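Local coordinates for acetyltransferase (Sinorhizobium meliloti, PDB 4JXR), which probably transfers an acetyl group from acetyl-CoA to an acceptor, as a GNAT-superfamily enzyme of the phosphinothricin acetyltransferase type, at residues D87-S92 against I132-A137. Numbering follows the deposited sequence.
Sequences DSIYLS and IALHRA
His135 NE2 donates a short hydrogen bond of 2.6 Å to Asp87 OD2. The bond is nearly straight, 168° at the hydrogen. OD2 lies almost in the imidazole plane, at the ring edge, and accepts through its syn lone pair. The carboxylate is turned 37° from the ring, and its second oxygen stays further off: Asp87 OD1 is 3.5 Å from His135 NE2. The first torsion of Asp87 tucks CG over its own backbone, flanked by N and C, and this swings the carboxylate toward the helix. His135 ND1 is bonded to the carbonyl O of Ser131, one helical turn back. Both ring nitrogens are thus engaged, which fixes the rotation of the imidazole. The pair is buried.

Beside this polar link, Ile89 and Leu134 meet tip to tip, with Ile89 CD1 4.1 Å from Leu134 CD2. Ile89 CD1 also comes obliquely to the imidazole, 4.4 Å from His135 NE2. Ile89 belongs to the acetyl-CoA site, and Leu134 lies close to Gly101 of the same site.

The contact joins strand 84-91 to helix 129-137 within the GNAT fold. Their short segments run at 123° with axes 11.9 Å apart, so side chains alone bridge them. Asp87 and His135 are both touched by Ala122 of strand 119-125, which is parallel to strand 84-91 and next to it in the sheet, and by Leu105 of helix 100-115.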
# COMPACT_ATOMS: atom_id res chain seq x y z
N ASP A 87 -10.07 -3.69 -4.22
CA ASP A 87 -11.26 -3.09 -4.75
C ASP A 87 -11.43 -1.66 -4.31
O ASP A 87 -11.11 -1.32 -3.16
CB ASP A 87 -12.55 -3.87 -4.34
CG ASP A 87 -12.86 -3.88 -2.90
OD1 ASP A 87 -12.21 -4.70 -2.16
OD2 ASP A 87 -13.81 -3.17 -2.50
N SER A 88 -12.01 -0.85 -5.19
CA SER A 88 -12.41 0.52 -4.92
C SER A 88 -13.82 0.70 -5.42
O SER A 88 -14.15 0.31 -6.52
CB SER A 88 -11.52 1.49 -5.67
OG SER A 88 -10.17 1.45 -5.19
N ILE A 89 -14.70 1.26 -4.59
CA ILE A 89 -16.12 1.43 -4.89
C ILE A 89 -16.54 2.82 -4.47
O ILE A 89 -16.32 3.20 -3.33
CB ILE A 89 -16.97 0.42 -4.14
CG1 ILE A 89 -16.54 -1.01 -4.39
CG2 ILE A 89 -18.46 0.60 -4.50
CD1 ILE A 89 -17.22 -1.94 -3.45
N TYR A 90 -17.20 3.56 -5.36
CA TYR A 90 -17.70 4.91 -5.07
C TYR A 90 -19.11 5.05 -5.59
O TYR A 90 -19.37 4.92 -6.76
CB TYR A 90 -16.80 5.98 -5.69
CG TYR A 90 -15.43 5.97 -5.05
CD1 TYR A 90 -15.19 6.68 -3.91
CD2 TYR A 90 -14.38 5.25 -5.59
CE1 TYR A 90 -13.96 6.63 -3.28
CE2 TYR A 90 -13.14 5.19 -4.93
CZ TYR A 90 -12.98 5.87 -3.77
OH TYR A 90 -11.75 5.82 -3.14
N LEU A 91 -20.03 5.36 -4.69
CA LEU A 91 -21.43 5.60 -5.01
C LEU A 91 -21.77 7.06 -4.81
O LEU A 91 -21.43 7.64 -3.79
CB LEU A 91 -22.30 4.81 -4.04
CG LEU A 91 -22.18 3.33 -4.11
CD1 LEU A 91 -23.05 2.65 -3.07
CD2 LEU A 91 -22.49 2.80 -5.48
N SER A 92 -22.50 7.63 -5.74
CA SER A 92 -23.10 8.95 -5.52
C SER A 92 -24.09 8.83 -4.37
O SER A 92 -24.65 7.76 -4.09
CB SER A 92 -23.81 9.42 -6.76
OG SER A 92 -24.90 8.65 -7.08
N ILE A 132 -17.26 -1.63 5.92
CA ILE A 132 -16.87 -2.90 6.49
C ILE A 132 -17.96 -3.94 6.30
O ILE A 132 -17.71 -5.08 5.91
CB ILE A 132 -16.43 -2.73 7.96
CG1 ILE A 132 -15.15 -1.89 8.06
CG2 ILE A 132 -16.27 -4.07 8.64
CD1 ILE A 132 -14.71 -1.60 9.48
N ALA A 133 -19.20 -3.55 6.59
CA ALA A 133 -20.34 -4.46 6.52
C ALA A 133 -20.62 -4.90 5.07
O ALA A 133 -20.97 -6.03 4.84
CB ALA A 133 -21.56 -3.84 7.15
N LEU A 134 -20.52 -3.96 4.14
CA LEU A 134 -20.67 -4.32 2.72
C LEU A 134 -19.71 -5.42 2.32
O LEU A 134 -20.06 -6.39 1.68
CB LEU A 134 -20.44 -3.05 1.86
CG LEU A 134 -20.28 -3.33 0.35
CD1 LEU A 134 -21.51 -3.97 -0.25
CD2 LEU A 134 -19.89 -2.04 -0.36
N HIS A 135 -18.45 -5.23 2.71
CA HIS A 135 -17.44 -6.22 2.37
C HIS A 135 -17.68 -7.53 3.10
O HIS A 135 -17.56 -8.59 2.52
CB HIS A 135 -16.05 -5.67 2.63
CG HIS A 135 -15.62 -4.64 1.62
ND1 HIS A 135 -16.02 -3.32 1.65
CD2 HIS A 135 -14.89 -4.76 0.51
CE1 HIS A 135 -15.52 -2.70 0.59
NE2 HIS A 135 -14.82 -3.55 -0.13
N ARG A 136 -18.05 -7.48 4.39
CA ARG A 136 -18.34 -8.70 5.13
C ARG A 136 -19.44 -9.49 4.42
O ARG A 136 -19.34 -10.72 4.33
CB ARG A 136 -18.78 -8.35 6.57
CG ARG A 136 -19.01 -9.58 7.43
CD ARG A 136 -17.69 -10.16 7.91
NE ARG A 136 -17.84 -11.45 8.53
CZ ARG A 136 -17.63 -12.59 7.90
NH1 ARG A 136 -17.11 -12.63 6.67
NH2 ARG A 136 -17.91 -13.73 8.54
N ALA A 137 -20.45 -8.83 3.93
CA ALA A 137 -21.55 -9.48 3.25
C ALA A 137 -21.14 -10.22 2.01
O ALA A 137 -21.83 -11.15 1.60
CB ALA A 137 -22.63 -8.46 2.87